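Local coordinates for insecticidal crystal protein Cry35Ab1 (Bacillus thuringiensis, PDB 4JP0), which acts with its partner Cry34Ab1 as a binary insecticidal toxin against western corn rootworm larvae, probably targeting the midgut epithelium, at residues H13-T21 / G29-D37; K154-S162 / T340-N348. All coordinates share one frame; numbering follows the deposited sequence.

Contact 1: H13-T21 / G29-D37; sequences HANGLYAAT and GVSLMNKND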
loop_
_atom_site.group_PDB
_atom_site.type_symbol
_atom_site.label_atom_id
_atom_site.label_comp_id
_atom_site.label_asym_id
_atom_site.label_seq_id
_atom_site.Cartn_x
_atom_site.Cartn_y
_atom_site.Cartn_z
ATOM N N HIS A 13 7.835 28.141 22.291
ATOM C CA HIS A 13 7.884 29.590 22.052
ATOM C C HIS A 13 8.143 30.383 23.328
ATOM O O HIS A 13 8.956 31.300 23.317
ATOM C CB HIS A 13 6.565 30.044 21.417
ATOM C CG HIS A 13 6.417 31.535 21.268
ATOM N ND1 HIS A 13 7.044 32.253 20.273
ATOM C CD2 HIS A 13 5.623 32.414 21.913
ATOM C CE1 HIS A 13 6.670 33.518 20.331
ATOM N NE2 HIS A 13 5.824 33.648 21.333
ATOM N N ALA A 14 7.466 30.025 24.418
ATOM C CA ALA A 14 7.594 30.786 25.671
ATOM C C ALA A 14 8.935 30.608 26.368
ATOM O O ALA A 14 9.521 31.583 26.801
ATOM C CB ALA A 14 6.493 30.420 26.687
ATOM N N ASN A 15 9.405 29.373 26.480
ATOM C CA ASN A 15 10.554 29.101 27.351
ATOM C C ASN A 15 11.843 28.653 26.666
ATOM O O ASN A 15 12.875 28.492 27.319
ATOM C CB ASN A 15 10.125 28.130 28.451
ATOM C CG ASN A 15 9.841 26.719 27.943
ATOM O OD1 ASN A 15 10.424 26.231 26.961
ATOM N ND2 ASN A 15 8.986 26.024 28.666
ATOM N N GLY A 16 11.755 28.413 25.360
ATOM C CA GLY A 16 12.926 28.121 24.527
ATOM C C GLY A 16 13.555 26.743 24.730
ATOM O O GLY A 16 14.639 26.455 24.185
ATOM N N LEU A 17 12.871 25.889 25.483
ATOM C CA LEU A 17 13.324 24.517 25.760
ATOM C C LEU A 17 12.920 23.568 24.660
ATOM O O LEU A 17 11.971 23.865 23.936
ATOM C CB LEU A 17 12.778 24.075 27.111
ATOM C CG LEU A 17 13.198 24.939 28.315
ATOM C CD1 LEU A 17 12.583 24.302 29.565
ATOM C CD2 LEU A 17 14.740 25.023 28.412
ATOM N N TYR A 18 13.670 22.468 24.487
ATOM C CA TYR A 18 13.403 21.509 23.408
ATOM C C TYR A 18 12.795 20.193 23.890
ATOM O O TYR A 18 13.236 19.619 24.895
ATOM C CB TYR A 18 14.704 21.185 22.681
ATOM C CG TYR A 18 15.197 22.371 21.861
ATOM C CD1 TYR A 18 15.806 23.476 22.460
ATOM C CD2 TYR A 18 15.068 22.373 20.487
ATOM C CE1 TYR A 18 16.267 24.586 21.675
ATOM C CE2 TYR A 18 15.522 23.461 19.698
ATOM C CZ TYR A 18 16.113 24.557 20.314
ATOM O OH TYR A 18 16.545 25.616 19.542
ATOM N N ALA A 19 11.827 19.694 23.127
ATOM C CA ALA A 19 11.204 18.425 23.452
ATOM C C ALA A 19 12.284 17.347 23.343
ATOM O O ALA A 19 13.051 17.314 22.346
ATOM C CB ALA A 19 10.057 18.144 22.467
ATOM N N ALA A 20 12.325 16.444 24.322
ATOM C CA ALA A 20 13.439 15.487 24.416
ATOM C C ALA A 20 13.048 14.166 25.064
ATOM O O ALA A 20 12.175 14.135 25.909
ATOM C CB ALA A 20 14.538 16.116 25.265
ATOM N N THR A 21 13.707 13.071 24.681
ATOM C CA THR A 21 13.561 11.817 25.422
ATOM C C THR A 21 14.939 11.411 25.918
ATOM O O THR A 21 15.956 11.847 25.341
ATOM C CB THR A 21 13.042 10.662 24.540
ATOM O OG1 THR A 21 13.718 10.672 23.294
ATOM C CG2 THR A 21 11.608 10.836 24.178
ATOM N N GLY A 29 9.572 9.044 28.754
ATOM C CA GLY A 29 8.636 10.153 28.663
ATOM C C GLY A 29 9.307 11.257 27.858
ATOM O O GLY A 29 10.530 11.270 27.691
ATOM N N VAL A 30 8.512 12.195 27.358
ATOM C CA VAL A 30 9.016 13.365 26.659
ATOM C C VAL A 30 9.026 14.538 27.643
ATOM O O VAL A 30 8.034 14.793 28.319
ATOM C CB VAL A 30 8.121 13.729 25.469
ATOM C CG1 VAL A 30 8.666 14.992 24.761
ATOM C CG2 VAL A 30 8.061 12.569 24.499
ATOM N N SER A 31 10.153 15.230 27.735
ATOM C CA SER A 31 10.292 16.399 28.614
ATOM C C SER A 31 10.818 17.581 27.818
ATOM O O SER A 31 10.990 17.493 26.620
ATOM C CB SER A 31 11.295 16.112 29.737
ATOM O OG SER A 31 12.564 15.732 29.134
ATOM N N LEU A 32 11.099 18.679 28.500
ATOM C CA LEU A 32 11.677 19.848 27.855
ATOM C C LEU A 32 13.042 20.105 28.449
ATOM O O LEU A 32 13.170 20.288 29.667
ATOM C CB LEU A 32 10.780 21.090 28.036
ATOM C CG LEU A 32 9.429 21.027 27.299
ATOM C CD1 LEU A 32 8.530 22.272 27.562
ATOM C CD2 LEU A 32 9.683 20.843 25.787
ATOM N N MET A 33 14.054 20.219 27.583
ATOM C CA MET A 33 15.440 20.373 28.044
ATOM C C MET A 33 16.054 21.594 27.415
ATOM O O MET A 33 15.704 21.942 26.277
ATOM C CB MET A 33 16.291 19.167 27.597
ATOM C CG MET A 33 15.930 17.860 28.317
ATOM S SD MET A 33 16.375 17.972 30.084
ATOM C CE MET A 33 18.145 18.170 29.898
ATOM N N ASN A 34 17.022 22.197 28.124
ATOM C CA ASN A 34 17.806 23.300 27.573
ATOM C C ASN A 34 18.908 22.707 26.691
ATOM O O ASN A 34 19.578 21.758 27.101
ATOM C CB ASN A 34 18.425 24.148 28.681
ATOM C CG ASN A 34 19.094 25.391 28.138
ATOM O OD1 ASN A 34 19.930 25.316 27.256
ATOM N ND2 ASN A 34 18.702 26.548 28.650
ATOM N N LYS A 35 19.086 23.237 25.487
ATOM C CA LYS A 35 20.012 22.598 24.553
ATOM C C LYS A 35 21.437 22.689 25.014
ATOM O O LYS A 35 22.298 21.998 24.467
ATOM C CB LYS A 35 19.845 23.082 23.100
ATOM C CG LYS A 35 20.201 24.540 22.865
ATOM C CD LYS A 35 19.585 24.993 21.512
ATOM C CE LYS A 35 19.828 26.462 21.206
ATOM N NZ LYS A 35 19.389 26.812 19.798
ATOM N N ASN A 36 21.685 23.473 26.057
ATOM C CA ASN A 36 23.047 23.578 26.594
ATOM C C ASN A 36 23.171 22.969 27.994
ATOM O O ASN A 36 24.080 23.267 28.774
ATOM C CB ASN A 36 23.526 25.032 26.549
ATOM C CG ASN A 36 23.684 25.542 25.122
ATOM O OD1 ASN A 36 24.445 24.982 24.334
ATOM N ND2 ASN A 36 22.947 26.591 24.773
ATOM N N ASP A 37 22.230 22.096 28.325
ATOM C CA ASP A 37 22.308 21.380 29.581
ATOM C C ASP A 37 23.588 20.523 29.596
ATOM O O ASP A 37 23.986 19.993 28.550
ATOM C CB ASP A 37 21.078 20.463 29.704
ATOM C CG ASP A 37 20.974 19.820 31.068
ATOM O OD1 ASP A 37 21.505 18.696 31.259
ATOM O OD2 ASP A 37 20.374 20.375 32.009
HETATM O O HOH W 1 17.218 25.547 25.025
#
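Tyr18 to Ala20 pair antiparallel with Ser31 to Met33 in a beta hairpin of the ricin B-type, beta-trefoil lectin region: Tyr18/Met33 and Ala20/Ser31 are hydrogen-bonded pairs, each with two backbone bonds, and Ala19/Leu32 between them is a non-hydrogen-bonded pair. On the face carrying Tyr18, Ala20 and Met33, the methyl of Ala20 meets Met33, CB to CG at 3.8 Å. Beyond the paired residues, Lys35 reaches obliquely along the phenol of Tyr18. Lys35 CD lies 3.3 Å from Tyr18 CE1, and the chain, extended beyond CG, carries NZ on to donate to Tyr18 OH at 3.1 Å. Nearby, a water donates to Gly16 O and accepts from Lys35 N, tying the two backbones together just beyond the strand pairing. Leu17 packs its CB on Leu32 CB at 3.7 Å, while one branch, CD2, touches the backbone of Asn34, 3.6 Å from Asn34 CA. Asn15 OD1 takes the backbone N of Leu17 in an Asx turn just before the strand. Leu32, crossing Leu17 at about a right angle, turns its CD2 over the backbone of Ala19, 3.6 Å from Ala19 N. Strand 43-52 pairs with strand 18-22 and sends Trp47 NE1 to Ala19 O; Ala112 of strand 109-112 meets Leu32, and strand 6-12 lies against Tyr18.

Contact 2: K154-S162 / T340-N348; sequences KLKDYPKYS and TYNVTSYPN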
loop_
_atom_site.group_PDB
_atom_site.type_symbol
_atom_site.label_atom_id
_atom_site.label_comp_id
_atom_site.label_asym_id
_atom_site.label_seq_id
_atom_site.Cartn_x
_atom_site.Cartn_y
_atom_site.Cartn_z
ATOM N N LYS A 154 -3.598 2.253 -18.400
ATOM C CA LYS A 154 -4.376 1.289 -19.187
ATOM C C LYS A 154 -3.686 -0.063 -19.339
ATOM O O LYS A 154 -2.615 -0.163 -19.900
ATOM C CB LYS A 154 -4.668 1.862 -20.560
ATOM C CG LYS A 154 -5.621 1.031 -21.385
ATOM C CD LYS A 154 -5.839 1.634 -22.775
ATOM C CE LYS A 154 -4.872 1.026 -23.806
ATOM N NZ LYS A 154 -5.215 1.270 -25.252
ATOM N N LEU A 155 -4.332 -1.112 -18.861
ATOM C CA LEU A 155 -3.753 -2.437 -18.943
ATOM C C LEU A 155 -3.817 -2.925 -20.386
ATOM O O LEU A 155 -4.855 -2.831 -21.031
ATOM C CB LEU A 155 -4.538 -3.381 -18.025
ATOM C CG LEU A 155 -4.046 -4.801 -17.890
ATOM C CD1 LEU A 155 -2.792 -4.795 -17.004
ATOM C CD2 LEU A 155 -5.145 -5.624 -17.231
ATOM N N LYS A 156 -2.723 -3.438 -20.899
ATOM C CA LYS A 156 -2.723 -3.991 -22.264
ATOM C C LYS A 156 -3.746 -5.103 -22.399
ATOM O O LYS A 156 -4.162 -5.673 -21.405
ATOM C CB LYS A 156 -1.346 -4.524 -22.615
ATOM C CG LYS A 156 -0.273 -3.415 -22.781
ATOM C CD LYS A 156 1.096 -3.998 -22.376
ATOM C CE LYS A 156 2.283 -3.293 -23.046
ATOM N NZ LYS A 156 2.180 -1.812 -22.975
ATOM N N ASP A 157 -4.175 -5.375 -23.630
ATOM C CA ASP A 157 -5.132 -6.459 -23.884
ATOM C C ASP A 157 -4.535 -7.835 -23.564
ATOM O O ASP A 157 -3.328 -8.008 -23.647
ATOM C CB ASP A 157 -5.500 -6.464 -25.351
ATOM C CG ASP A 157 -6.365 -5.287 -25.762
ATOM O OD1 ASP A 157 -6.807 -4.466 -24.911
ATOM O OD2 ASP A 157 -6.678 -5.152 -26.965
ATOM N N TYR A 158 -5.370 -8.816 -23.221
ATOM C CA TYR A 158 -4.861 -10.178 -23.019
ATOM C C TYR A 158 -4.456 -10.728 -24.380
ATOM O O TYR A 158 -4.961 -10.261 -25.402
ATOM C CB TYR A 158 -5.866 -11.083 -22.308
ATOM C CG TYR A 158 -7.213 -11.186 -22.971
ATOM C CD1 TYR A 158 -7.452 -12.134 -23.963
ATOM C CD2 TYR A 158 -8.258 -10.349 -22.598
ATOM C CE1 TYR A 158 -8.684 -12.232 -24.568
ATOM C CE2 TYR A 158 -9.500 -10.449 -23.199
ATOM C CZ TYR A 158 -9.707 -11.389 -24.178
ATOM O OH TYR A 158 -10.937 -11.474 -24.768
ATOM N N PRO A 159 -3.551 -11.708 -24.403
ATOM C CA PRO A 159 -3.010 -12.224 -25.663
ATOM C C PRO A 159 -4.067 -12.908 -26.495
ATOM O O PRO A 159 -5.057 -13.403 -25.956
ATOM C CB PRO A 159 -1.973 -13.253 -25.207
ATOM C CG PRO A 159 -1.632 -12.798 -23.766
ATOM C CD PRO A 159 -2.983 -12.397 -23.234
ATOM N N LYS A 160 -3.850 -12.926 -27.801
ATOM C CA LYS A 160 -4.773 -13.628 -28.702
ATOM C C LYS A 160 -3.969 -14.593 -29.528
ATOM O O LYS A 160 -2.770 -14.388 -29.717
ATOM C CB LYS A 160 -5.483 -12.638 -29.631
ATOM C CG LYS A 160 -6.144 -11.486 -28.926
ATOM C CD LYS A 160 -7.420 -11.924 -28.223
ATOM C CE LYS A 160 -8.134 -10.721 -27.617
ATOM N NZ LYS A 160 -7.191 -9.811 -26.872
ATOM N N TYR A 161 -4.614 -15.648 -30.025
ATOM C CA TYR A 161 -3.913 -16.627 -30.841
ATOM C C TYR A 161 -3.443 -16.006 -32.156
ATOM O O TYR A 161 -4.085 -15.110 -32.703
ATOM C CB TYR A 161 -4.805 -17.821 -31.146
ATOM C CG TYR A 161 -4.891 -18.859 -30.061
ATOM C CD1 TYR A 161 -5.970 -18.883 -29.184
ATOM C CD2 TYR A 161 -3.922 -19.858 -29.946
ATOM C CE1 TYR A 161 -6.070 -19.868 -28.202
ATOM C CE2 TYR A 161 -4.010 -20.845 -28.971
ATOM C CZ TYR A 161 -5.082 -20.842 -28.084
ATOM O OH TYR A 161 -5.183 -21.818 -27.098
ATOM N N SER A 162 -2.302 -16.482 -32.633
ATOM C CA SER A 162 -1.732 -16.025 -33.901
ATOM C C SER A 162 -2.252 -16.954 -34.978
ATOM O O SER A 162 -2.080 -18.168 -34.851
ATOM C CB SER A 162 -0.220 -16.170 -33.881
ATOM O OG SER A 162 0.128 -17.497 -34.270
ATOM N N THR A 340 -11.787 -11.142 -13.757
ATOM C CA THR A 340 -11.103 -10.680 -14.961
ATOM C C THR A 340 -10.871 -11.794 -15.956
ATOM O O THR A 340 -10.202 -11.593 -16.968
ATOM C CB THR A 340 -9.738 -10.055 -14.648
ATOM O OG1 THR A 340 -8.870 -11.046 -14.072
ATOM C CG2 THR A 340 -9.876 -8.970 -13.589
ATOM N N TYR A 341 -11.422 -12.966 -15.681
ATOM C CA TYR A 341 -11.163 -14.133 -16.513
ATOM C C TYR A 341 -11.682 -13.902 -17.922
ATOM O O TYR A 341 -12.846 -13.511 -18.117
ATOM C CB TYR A 341 -11.816 -15.378 -15.870
ATOM C CG TYR A 341 -11.518 -16.678 -16.572
ATOM C CD1 TYR A 341 -10.222 -17.185 -16.627
ATOM C CD2 TYR A 341 -12.531 -17.409 -17.158
ATOM C CE1 TYR A 341 -9.943 -18.393 -17.265
ATOM C CE2 TYR A 341 -12.260 -18.626 -17.802
ATOM C CZ TYR A 341 -10.978 -19.104 -17.855
ATOM O OH TYR A 341 -10.736 -20.297 -18.507
ATOM N N ASN A 342 -10.834 -14.150 -18.913
ATOM C CA ASN A 342 -11.288 -14.043 -20.288
ATOM C C ASN A 342 -10.778 -15.221 -21.035
ATOM O O ASN A 342 -9.648 -15.635 -20.808
ATOM C CB ASN A 342 -10.710 -12.795 -20.944
ATOM C CG ASN A 342 -11.499 -11.573 -20.618
ATOM O OD1 ASN A 342 -12.454 -11.235 -21.345
ATOM N ND2 ASN A 342 -11.134 -10.893 -19.513
ATOM N N VAL A 343 -11.589 -15.781 -21.926
ATOM C CA VAL A 343 -11.078 -16.879 -22.742
ATOM C C VAL A 343 -10.877 -16.454 -24.198
ATOM O O VAL A 343 -11.516 -15.500 -24.699
ATOM C CB VAL A 343 -12.016 -18.101 -22.707
ATOM C CG1 VAL A 343 -12.008 -18.727 -21.328
ATOM C CG2 VAL A 343 -13.437 -17.686 -23.098
ATOM N N THR A 344 -9.994 -17.150 -24.899
ATOM C CA THR A 344 -9.835 -16.852 -26.310
ATOM C C THR A 344 -9.632 -18.167 -27.014
ATOM O O THR A 344 -9.196 -19.152 -26.424
ATOM C CB THR A 344 -8.719 -15.792 -26.567
ATOM O OG1 THR A 344 -8.706 -15.412 -27.950
ATOM C CG2 THR A 344 -7.307 -16.359 -26.315
ATOM N N SER A 345 -9.981 -18.209 -28.283
ATOM C CA SER A 345 -9.974 -19.484 -28.971
ATOM C C SER A 345 -9.250 -19.509 -30.292
ATOM O O SER A 345 -8.861 -18.466 -30.843
ATOM C CB SER A 345 -11.422 -19.887 -29.214
ATOM O OG SER A 345 -12.023 -18.936 -30.085
ATOM N N TYR A 346 -9.066 -20.731 -30.796
ATOM C CA TYR A 346 -8.471 -20.944 -32.096
ATOM C C TYR A 346 -9.101 -22.177 -32.721
ATOM O O TYR A 346 -9.013 -23.248 -32.157
ATOM C CB TYR A 346 -6.991 -21.181 -31.973
ATOM C CG TYR A 346 -6.376 -21.241 -33.314
ATOM C CD1 TYR A 346 -6.489 -20.172 -34.177
ATOM C CD2 TYR A 346 -5.709 -22.379 -33.746
ATOM C CE1 TYR A 346 -5.930 -20.216 -35.446
ATOM C CE2 TYR A 346 -5.142 -22.430 -35.024
ATOM C CZ TYR A 346 -5.262 -21.343 -35.862
ATOM O OH TYR A 346 -4.713 -21.372 -37.134
ATOM N N PRO A 347 -9.772 -22.034 -33.853
ATOM C CA PRO A 347 -9.954 -20.754 -34.547
ATOM C C PRO A 347 -10.700 -19.755 -33.684
ATOM O O PRO A 347 -11.487 -20.169 -32.828
ATOM C CB PRO A 347 -10.811 -21.130 -35.770
ATOM C CG PRO A 347 -10.616 -22.575 -35.944
ATOM C CD PRO A 347 -10.435 -23.145 -34.539
ATOM N N ASN A 348 -10.481 -18.467 -33.911
ATOM C CA ASN A 348 -11.066 -17.427 -33.028
ATOM C C ASN A 348 -12.520 -17.083 -33.384
ATOM O O ASN A 348 -12.795 -16.184 -34.195
ATOM C CB ASN A 348 -10.178 -16.172 -32.987
ATOM C CG ASN A 348 -10.598 -15.184 -31.890
ATOM O OD1 ASN A 348 -11.725 -15.223 -31.395
ATOM N ND2 ASN A 348 -9.673 -14.299 -31.497
HETATM O O HOH W 2 -11.341 -13.325 -27.185
HETATM O O HOH W 3 -13.435 -11.549 -23.606
#
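Asn342 lays its CB over one face of the Tyr158 ring, 3.8 Å from the ring centroid and 23° off the normal, a CH-pi contact. Its amide plane is 22° from that ring, and Asn342 ND2 donates to Thr340 O from above the carbonyl plane. Trp211 of strand 202-221 meets Tyr158 edge-to-face. The Lys160 chain, bent at chi2 and chi4, curls back to donate from NZ to Tyr158 O at 2.7 Å, which leaves Lys160 NZ and Asn342 CB on opposite faces of the phenol, each offset toward the rim. At Val343 the backbone carbonyl is reached only weakly, as is Thr344 OG1, by a water bonded to Tyr158 OH. Thr344 points its methyl at Pro159 O, CG2 at 3.7 Å, a carbonyl that the contact buries without a polar partner; Thr344 CB also stands at the edge of the Tyr158 ring. Next, Ser345 brings its carbonyl O to 3.4 Å from Tyr161 CD1. Tyr346 then closes the row with CB over the Tyr161 ring, 3.8 Å from its centroid. The two phenols are near parallel but slid so far apart that they barely overlap, centroids 5.8 Å apart. No direct hydrogen bond joins the segments: an irregular extended chain runs alongside strand 327-346 in the same direction, its tyrosines laid on an outermost strand of the long four-stranded antiparallel Toxin_10 sheet.

In the fold
Contact 1 and contact 2 lie on opposite sides of the centre of a long molecule, their centres 65 Å apart and their nearest atoms about 46 Å apart, and they share no strand. They follow one another in series along the chain. Contact 1 is a local hairpin closure in the N-terminal ricin B-type, beta-trefoil lectin region. Contact 2 joins residues far apart in sequence: the 154-162 loop, which follows strand 135-142, the last strand of the sheet around contact 1, is laid beside the end of strand 327-346. The connection leaving the lectin region thus packs onto the Toxin_10 sheet, well away from the trefoil hairpin.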